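Local coordinates for protein Zgc:56074 (Danio rerio, PDB 3E9D) that probably hydrolyses fructose 2,6-bisphosphate and fructose 1,6-bisphosphate as a histidine phosphatase, thereby lowering glycolytic flux, at residues T124-L136 with F186-L198. Sequence-based numbering, arbitrary orientation.
With K (potassium ion), chain E.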
ATOM      1  N   THR A 124      10.271   0.083 -15.410  1.00 19.83           N
ATOM      2  CA  THR A 124      10.791   1.381 -14.965  1.00 20.15           C
ATOM      3  C   THR A 124       9.913   1.931 -13.828  1.00 20.06           C
ATOM      4  O   THR A 124       8.800   1.432 -13.579  1.00 18.92           O
ATOM      5  CB  THR A 124      10.810   2.405 -16.089  1.00 20.12           C
ATOM      6  OG1 THR A 124       9.455   2.709 -16.444  1.00 21.16           O
ATOM      7  CG2 THR A 124      11.580   1.855 -17.336  1.00 19.43           C
ATOM      8  N   LEU A 125      10.420   2.945 -13.135  1.00 20.25           N
ATOM      9  CA  LEU A 125       9.639   3.595 -12.096  1.00 21.71           C
ATOM     10  C   LEU A 125       8.324   4.162 -12.637  1.00 21.15           C
ATOM     11  O   LEU A 125       7.300   4.010 -11.998  1.00 21.38           O
ATOM     12  CB  LEU A 125      10.449   4.694 -11.395  1.00 22.57           C
ATOM     13  CG  LEU A 125       9.807   5.252 -10.123  1.00 25.35           C
ATOM     14  CD1 LEU A 125      10.881   5.581  -9.079  1.00 28.67           C
ATOM     15  CD2 LEU A 125       8.931   6.482 -10.432  1.00 28.35           C
ATOM     16  N   GLU A 126       8.348   4.802 -13.804  1.00 20.95           N
ATOM     17  CA  GLU A 126       7.112   5.363 -14.383  1.00 21.40           C
ATOM     18  C   GLU A 126       6.069   4.297 -14.725  1.00 20.54           C
ATOM     19  O   GLU A 126       4.871   4.544 -14.598  1.00 20.54           O
ATOM     20  CB  GLU A 126       7.401   6.222 -15.623  1.00 21.89           C
ATOM     21  CG  GLU A 126       7.851   7.654 -15.303  1.00 27.42           C
ATOM     22  CD  GLU A 126       6.885   8.407 -14.376  1.00 32.80           C
ATOM     23  OE1 GLU A 126       5.703   8.602 -14.744  1.00 34.84           O
ATOM     24  OE2 GLU A 126       7.315   8.805 -13.270  1.00 37.43           O
ATOM     25  N   GLN A 127       6.533   3.128 -15.174  1.00 19.31           N
ATOM     26  CA  GLN A 127       5.643   2.001 -15.445  1.00 19.16           C
ATOM     27  C   GLN A 127       4.953   1.515 -14.164  1.00 18.15           C
ATOM     28  O   GLN A 127       3.761   1.276 -14.153  1.00 18.04           O
ATOM     29  CB  GLN A 127       6.417   0.850 -16.109  1.00 18.80           C
ATOM     30  CG  GLN A 127       6.720   1.099 -17.584  1.00 21.17           C
ATOM     31  CD  GLN A 127       7.547  -0.030 -18.212  1.00 23.29           C
ATOM     32  OE1 GLN A 127       8.585  -0.429 -17.684  1.00 21.44           O
ATOM     33  NE2 GLN A 127       7.076  -0.542 -19.343  1.00 23.57           N
ATOM     34  N   VAL A 128       5.707   1.375 -13.084  1.00 18.21           N
ATOM     35  CA  VAL A 128       5.102   1.032 -11.792  1.00 18.59           C
ATOM     36  C   VAL A 128       4.089   2.104 -11.349  1.00 18.60           C
ATOM     37  O   VAL A 128       2.980   1.787 -10.915  1.00 18.90           O
ATOM     38  CB  VAL A 128       6.168   0.788 -10.692  1.00 18.34           C
ATOM     39  CG1 VAL A 128       5.483   0.400  -9.366  1.00 18.99           C
ATOM     40  CG2 VAL A 128       7.133  -0.282 -11.120  1.00 17.03           C
ATOM     41  N   LYS A 129       4.468   3.375 -11.458  1.00 19.49           N
ATOM     42  CA  LYS A 129       3.575   4.468 -11.066  1.00 19.44           C
ATOM     43  C   LYS A 129       2.282   4.512 -11.894  1.00 19.73           C
ATOM     44  O   LYS A 129       1.192   4.761 -11.351  1.00 19.18           O
ATOM     45  CB  LYS A 129       4.303   5.811 -11.151  1.00 20.31           C
ATOM     46  CG  LYS A 129       3.500   6.981 -10.574  1.00 22.47           C
ATOM     47  CD  LYS A 129       4.113   8.341 -10.970  1.00 27.96           C
ATOM     48  CE  LYS A 129       5.450   8.570 -10.300  1.00 28.87           C
ATOM     49  NZ  LYS A 129       5.969   9.964 -10.551  1.00 30.64           N
ATOM     50  N   THR A 130       2.407   4.287 -13.208  1.00 18.74           N
ATOM     51  CA  THR A 130       1.233   4.155 -14.064  1.00 19.29           C
ATOM     52  C   THR A 130       0.273   3.062 -13.565  1.00 18.43           C
ATOM     53  O   THR A 130      -0.939   3.267 -13.557  1.00 18.17           O
ATOM     54  CB  THR A 130       1.655   3.913 -15.531  1.00 19.48           C
ATOM     55  OG1 THR A 130       2.359   5.079 -15.989  1.00 22.80           O
ATOM     56  CG2 THR A 130       0.455   3.643 -16.436  1.00 19.05           C
ATOM     57  N   ARG A 131       0.813   1.921 -13.129  1.00 17.44           N
ATOM     58  CA  ARG A 131      -0.022   0.857 -12.543  1.00 17.30           C
ATOM     59  C   ARG A 131      -0.789   1.317 -11.296  1.00 16.85           C
ATOM     60  O   ARG A 131      -1.989   1.034 -11.149  1.00 16.49           O
ATOM     61  CB  ARG A 131       0.814  -0.389 -12.213  1.00 17.31           C
ATOM     62  CG  ARG A 131       1.271  -1.158 -13.459  1.00 17.29           C
ATOM     63  CD  ARG A 131       1.645  -2.591 -13.100  1.00 17.74           C
ATOM     64  NE  ARG A 131       2.956  -2.746 -12.444  1.00 17.03           N
ATOM     65  CZ  ARG A 131       3.131  -3.092 -11.169  1.00 17.34           C
ATOM     66  NH1 ARG A 131       2.087  -3.280 -10.360  1.00 16.73           N
ATOM     67  NH2 ARG A 131       4.354  -3.276 -10.700  1.00 18.25           N
ATOM     68  N   PHE A 132      -0.097   2.024 -10.403  1.00 16.63           N
ATOM     69  CA  PHE A 132      -0.753   2.593  -9.224  1.00 16.82           C
ATOM     70  C   PHE A 132      -1.837   3.612  -9.607  1.00 16.81           C
ATOM     71  O   PHE A 132      -2.926   3.596  -9.025  1.00 16.54           O
ATOM     72  CB  PHE A 132       0.245   3.211  -8.243  1.00 15.96           C
ATOM     73  CG  PHE A 132      -0.404   3.763  -6.990  1.00 16.33           C
ATOM     74  CD1 PHE A 132      -1.091   2.918  -6.120  1.00 15.67           C
ATOM     75  CD2 PHE A 132      -0.329   5.119  -6.689  1.00 17.81           C
ATOM     76  CE1 PHE A 132      -1.700   3.407  -4.964  1.00 16.61           C
ATOM     77  CE2 PHE A 132      -0.911   5.632  -5.524  1.00 17.91           C
ATOM     78  CZ  PHE A 132      -1.600   4.776  -4.656  1.00 17.58           C
ATOM     79  N   LYS A 133      -1.544   4.467 -10.586  1.00 17.63           N
ATOM     80  CA  LYS A 133      -2.533   5.439 -11.096  1.00 18.63           C
ATOM     81  C   LYS A 133      -3.779   4.734 -11.633  1.00 18.77           C
ATOM     82  O   LYS A 133      -4.908   5.187 -11.401  1.00 19.21           O
ATOM     83  CB  LYS A 133      -1.944   6.326 -12.199  1.00 18.96           C
ATOM     84  CG  LYS A 133      -0.936   7.387 -11.725  1.00 20.97           C
ATOM     85  CD  LYS A 133      -0.492   8.242 -12.918  1.00 23.47           C
ATOM     86  CE  LYS A 133       0.860   8.892 -12.695  1.00 27.65           C
ATOM     87  NZ  LYS A 133       1.464   9.346 -14.014  1.00 28.08           N
ATOM     88  N   MET A 134      -3.572   3.627 -12.352  1.00 18.40           N
ATOM     89  CA  MET A 134      -4.687   2.820 -12.860  1.00 18.88           C
ATOM     90  C   MET A 134      -5.451   2.165 -11.711  1.00 18.20           C
ATOM     91  O   MET A 134      -6.690   2.082 -11.724  1.00 17.65           O
ATOM     92  CB  MET A 134      -4.196   1.753 -13.844  1.00 18.78           C
ATOM     93  CG  MET A 134      -3.616   2.323 -15.145  1.00 23.56           C
ATOM     94  SD  MET A 134      -2.762   1.019 -16.107  1.00 34.09           S
ATOM     95  CE  MET A 134      -4.122  -0.137 -16.405  1.00 31.06           C
ATOM     96  N   PHE A 135      -4.706   1.702 -10.719  1.00 17.61           N
ATOM     97  CA  PHE A 135      -5.328   1.133  -9.535  1.00 17.62           C
ATOM     98  C   PHE A 135      -6.192   2.170  -8.819  1.00 17.24           C
ATOM     99  O   PHE A 135      -7.318   1.866  -8.417  1.00 17.64           O
ATOM    100  CB  PHE A 135      -4.296   0.539  -8.544  1.00 16.90           C
ATOM    101  CG  PHE A 135      -4.925   0.131  -7.225  1.00 17.96           C
ATOM    102  CD1 PHE A 135      -5.686  -1.033  -7.140  1.00 18.14           C
ATOM    103  CD2 PHE A 135      -4.811   0.935  -6.097  1.00 19.85           C
ATOM    104  CE1 PHE A 135      -6.313  -1.408  -5.927  1.00 18.51           C
ATOM    105  CE2 PHE A 135      -5.428   0.560  -4.889  1.00 19.75           C
ATOM    106  CZ  PHE A 135      -6.186  -0.620  -4.826  1.00 17.51           C
ATOM    107  N   LEU A 136      -5.665   3.378  -8.635  1.00 17.50           N
ATOM    108  CA  LEU A 136      -6.429   4.452  -7.982  1.00 17.99           C
ATOM    109  C   LEU A 136      -7.719   4.775  -8.701  1.00 18.30           C
ATOM    110  O   LEU A 136      -8.757   4.944  -8.072  1.00 18.03           O
ATOM    111  CB  LEU A 136      -5.607   5.737  -7.858  1.00 18.10           C
ATOM    112  CG  LEU A 136      -4.607   5.871  -6.716  1.00 19.27           C
ATOM    113  CD1 LEU A 136      -4.086   7.297  -6.703  1.00 19.96           C
ATOM    114  CD2 LEU A 136      -5.200   5.510  -5.359  1.00 18.44           C
ATOM    115  N   PHE A 186       6.668  -1.289  -4.978  1.00 18.52           N
ATOM    116  CA  PHE A 186       5.386  -0.710  -5.419  1.00 17.62           C
ATOM    117  C   PHE A 186       4.808   0.325  -4.436  1.00 17.15           C
ATOM    118  O   PHE A 186       4.383   1.422  -4.846  1.00 16.52           O
ATOM    119  CB  PHE A 186       4.354  -1.813  -5.641  1.00 17.79           C
ATOM    120  CG  PHE A 186       3.045  -1.307  -6.162  1.00 19.11           C
ATOM    121  CD1 PHE A 186       2.841  -1.166  -7.534  1.00 18.27           C
ATOM    122  CD2 PHE A 186       2.003  -0.977  -5.280  1.00 18.52           C
ATOM    123  CE1 PHE A 186       1.607  -0.702  -8.032  1.00 20.14           C
ATOM    124  CE2 PHE A 186       0.785  -0.504  -5.767  1.00 19.11           C
ATOM    125  CZ  PHE A 186       0.584  -0.373  -7.147  1.00 19.89           C
ATOM    126  N   ILE A 187       4.776  -0.028  -3.150  1.00 16.62           N
ATOM    127  CA  ILE A 187       4.237   0.855  -2.129  1.00 16.55           C
ATOM    128  C   ILE A 187       5.069   2.130  -2.016  1.00 16.88           C
ATOM    129  O   ILE A 187       4.515   3.216  -1.875  1.00 17.16           O
ATOM    130  CB  ILE A 187       4.097   0.133  -0.723  1.00 16.43           C
ATOM    131  CG1 ILE A 187       2.937  -0.888  -0.752  1.00 15.85           C
ATOM    132  CG2 ILE A 187       3.892   1.140   0.393  1.00 16.65           C
ATOM    133  CD1 ILE A 187       3.021  -1.979   0.368  1.00 13.41           C
ATOM    134  N   ARG A 188       6.394   1.994  -2.079  1.00 16.78           N
ATOM    135  CA  ARG A 188       7.267   3.154  -1.981  1.00 16.97           C
ATOM    136  C   ARG A 188       6.991   4.124  -3.112  1.00 16.46           C
ATOM    137  O   ARG A 188       6.844   5.328  -2.883  1.00 15.74           O
ATOM    138  CB  ARG A 188       8.744   2.752  -2.003  1.00 17.00           C
ATOM    139  CG  ARG A 188       9.637   3.846  -1.415  1.00 18.07           C
ATOM    140  CD  ARG A 188      11.060   3.321  -1.208  1.00 20.73           C
ATOM    141  NE  ARG A 188      11.880   4.312  -0.510  1.00 22.22           N
ATOM    142  CZ  ARG A 188      13.201   4.217  -0.359  1.00 23.82           C
ATOM    143  NH1 ARG A 188      13.849   3.177  -0.871  1.00 22.49           N
ATOM    144  NH2 ARG A 188      13.870   5.168   0.295  1.00 23.37           N
ATOM    145  N   ILE A 189       6.914   3.584  -4.328  1.00 16.10           N
ATOM    146  CA  ILE A 189       6.615   4.392  -5.500  1.00 16.16           C
ATOM    147  C   ILE A 189       5.230   5.044  -5.373  1.00 16.51           C
ATOM    148  O   ILE A 189       5.060   6.229  -5.698  1.00 16.34           O
ATOM    149  CB  ILE A 189       6.798   3.570  -6.809  1.00 16.30           C
ATOM    150  CG1 ILE A 189       8.300   3.282  -7.008  1.00 17.43           C
ATOM    151  CG2 ILE A 189       6.217   4.333  -8.035  1.00 15.70           C
ATOM    152  CD1 ILE A 189       8.619   2.074  -7.949  1.00 20.02           C
ATOM    153  N   SER A 190       4.254   4.276  -4.882  1.00 16.31           N
ATOM    154  CA  SER A 190       2.867   4.752  -4.720  1.00 16.71           C
ATOM    155  C   SER A 190       2.742   5.862  -3.681  1.00 16.39           C
ATOM    156  O   SER A 190       2.063   6.868  -3.923  1.00 16.74           O
ATOM    157  CB  SER A 190       1.949   3.591  -4.337  1.00 16.73           C
ATOM    158  OG  SER A 190       1.962   2.596  -5.368  1.00 18.39           O
ATOM    159  N   VAL A 191       3.399   5.681  -2.531  1.00 16.51           N
ATOM    160  CA  VAL A 191       3.427   6.713  -1.501  1.00 16.76           C
ATOM    161  C   VAL A 191       3.983   8.024  -2.061  1.00 17.08           C
ATOM    162  O   VAL A 191       3.405   9.100  -1.821  1.00 17.11           O
ATOM    163  CB  VAL A 191       4.223   6.250  -0.235  1.00 17.45           C
ATOM    164  CG1 VAL A 191       4.521   7.410   0.680  1.00 16.47           C
ATOM    165  CG2 VAL A 191       3.427   5.175   0.533  1.00 16.47           C
ATOM    166  N   ARG A 192       5.089   7.945  -2.806  1.00 16.64           N
ATOM    167  CA  ARG A 192       5.678   9.165  -3.371  1.00 17.34           C
ATOM    168  C   ARG A 192       4.718   9.835  -4.381  1.00 16.97           C
ATOM    169  O   ARG A 192       4.638  11.063  -4.436  1.00 16.42           O
ATOM    170  CB  ARG A 192       7.050   8.905  -4.035  1.00 17.08           C
ATOM    171  CG  ARG A 192       7.722  10.233  -4.507  1.00 19.19           C
ATOM    172  CD  ARG A 192       9.150  10.045  -5.042  1.00 20.37           C
ATOM    173  NE  ARG A 192      10.139   9.830  -3.986  1.00 21.63           N
ATOM    174  CZ  ARG A 192      10.773  10.797  -3.317  1.00 22.19           C
ATOM    175  NH1 ARG A 192      10.511  12.084  -3.551  1.00 21.63           N
ATOM    176  NH2 ARG A 192      11.667  10.471  -2.387  1.00 20.63           N
ATOM    177  N   HIS A 193       4.006   9.027  -5.170  1.00 16.58           N
ATOM    178  CA  HIS A 193       2.993   9.569  -6.082  1.00 16.93           C
ATOM    179  C   HIS A 193       1.908  10.360  -5.314  1.00 16.84           C
ATOM    180  O   HIS A 193       1.604  11.502  -5.644  1.00 16.92           O
ATOM    181  CB  HIS A 193       2.329   8.481  -6.926  1.00 16.46           C
ATOM    182  CG  HIS A 193       1.194   9.001  -7.758  1.00 18.39           C
ATOM    183  ND1 HIS A 193       1.384   9.905  -8.787  1.00 18.99           N
ATOM    184  CD2 HIS A 193      -0.142   8.778  -7.695  1.00 18.46           C
ATOM    185  CE1 HIS A 193       0.211  10.209  -9.322  1.00 18.56           C
ATOM    186  NE2 HIS A 193      -0.726   9.527  -8.688  1.00 18.65           N
ATOM    187  N   LEU A 194       1.358   9.743  -4.275  1.00 17.64           N
ATOM    188  CA  LEU A 194       0.352  10.386  -3.424  1.00 18.43           C
ATOM    189  C   LEU A 194       0.850  11.692  -2.804  1.00 18.80           C
ATOM    190  O   LEU A 194       0.156  12.711  -2.853  1.00 19.15           O
ATOM    191  CB  LEU A 194      -0.094   9.424  -2.329  1.00 17.92           C
ATOM    192  CG  LEU A 194      -0.938   8.204  -2.748  1.00 19.12           C
ATOM    193  CD1 LEU A 194      -1.319   7.402  -1.523  1.00 18.93           C
ATOM    194  CD2 LEU A 194      -2.198   8.572  -3.559  1.00 14.94           C
ATOM    195  N   VAL A 195       2.075  11.672  -2.274  1.00 18.55           N
ATOM    196  CA  VAL A 195       2.595  12.801  -1.502  1.00 19.27           C
ATOM    197  C   VAL A 195       3.138  13.927  -2.386  1.00 19.88           C
ATOM    198  O   VAL A 195       2.831  15.105  -2.176  1.00 19.99           O
ATOM    199  CB  VAL A 195       3.672  12.319  -0.506  1.00 19.35           C
ATOM    200  CG1 VAL A 195       4.384  13.502   0.138  1.00 20.15           C
ATOM    201  CG2 VAL A 195       3.008  11.426   0.568  1.00 18.52           C
ATOM    202  N   GLU A 196       3.935  13.564  -3.382  1.00 20.30           N
ATOM    203  CA  GLU A 196       4.627  14.529  -4.216  1.00 21.26           C
ATOM    204  C   GLU A 196       3.826  14.936  -5.473  1.00 21.58           C
ATOM    205  O   GLU A 196       3.640  16.134  -5.744  1.00 21.59           O
ATOM    206  CB  GLU A 196       6.008  13.975  -4.574  1.00 21.80           C
ATOM    207  CG  GLU A 196       7.063  15.013  -4.787  1.00 25.25           C
ATOM    208  CD  GLU A 196       8.460  14.415  -4.881  1.00 28.05           C
ATOM    209  OE1 GLU A 196       9.412  15.056  -4.362  1.00 28.44           O
ATOM    210  OE2 GLU A 196       8.600  13.321  -5.475  1.00 24.77           O
ATOM    211  N   ASP A 197       3.317  13.955  -6.219  1.00 21.60           N
ATOM    212  CA  ASP A 197       2.628  14.247  -7.485  1.00 21.54           C
ATOM    213  C   ASP A 197       1.258  14.849  -7.282  1.00 21.16           C
ATOM    214  O   ASP A 197       0.805  15.627  -8.101  1.00 21.65           O
ATOM    215  CB  ASP A 197       2.495  12.992  -8.355  1.00 21.97           C
ATOM    216  CG  ASP A 197       3.842  12.431  -8.786  1.00 23.02           C
ATOM    217  OD1 ASP A 197       4.855  13.171  -8.745  1.00 24.72           O
ATOM    218  OD2 ASP A 197       3.884  11.241  -9.155  1.00 23.65           O
ATOM    219  N   LEU A 198       0.585  14.483  -6.202  1.00 20.81           N
ATOM    220  CA  LEU A 198      -0.788  14.949  -5.980  1.00 20.28           C
ATOM    221  C   LEU A 198      -0.846  16.020  -4.888  1.00 20.57           C
ATOM    222  O   LEU A 198       0.119  16.180  -4.132  1.00 19.68           O
ATOM    223  CB  LEU A 198      -1.698  13.759  -5.630  1.00 20.14           C
ATOM    224  CG  LEU A 198      -1.707  12.622  -6.680  1.00 20.22           C
ATOM    225  CD1 LEU A 198      -2.701  11.524  -6.303  1.00 21.73           C
ATOM    226  CD2 LEU A 198      -2.006  13.142  -8.105  1.00 19.46           C
TER
HETATM  227  K     K E 268       2.237  17.496  -3.217  1.00 24.00           K
HETATM  228  O   HOH W   1       2.695  16.893  -0.110  1.00 32.24           O
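Helices 125-136 and 186-197 meet at F132 and S190, their axes 9.3 Å apart and crossing at -70°, on the central sheet of the histidine phosphatase fold. The packing is knobs-into-holes: F132 enters a hole formed by F186, S190, H193 and L194. CG anti to the backbone N (chi1 -178°) sends the F132 ring across, and S190 CB stands 3.4 Å from its centroid in a CH-pi contact over the face. Serine is small enough to let the ring in, and S190 OG hydrogen-bonds to F186 O (2.7 Å). L194 CD2 meets the ring edge; L136 CG lies over the rim of the opposite face. With F132 reduced to an alanine, S190 CB would probably lose the ring face and L194 CD2 its edge, leaving a gap. F186, whose backbone N bonds the probable proton donor/acceptor E89, packs its CD1 3.6 Å from V128 CG1. Branched I189 fits between L125, V128 and K129. Buried H193 is the reciprocal knob, among K129, F132, K133 and L136. Beyond it, V195 O and L198 O bind a potassium ion. At the exposed edge, long K129 reaches acidic D197 in a salt bridge: D197 OD2 takes K129 NZ on its syn lone pair (2.8 Å) and H193 ND1 on its anti lone pair (2.9 Å).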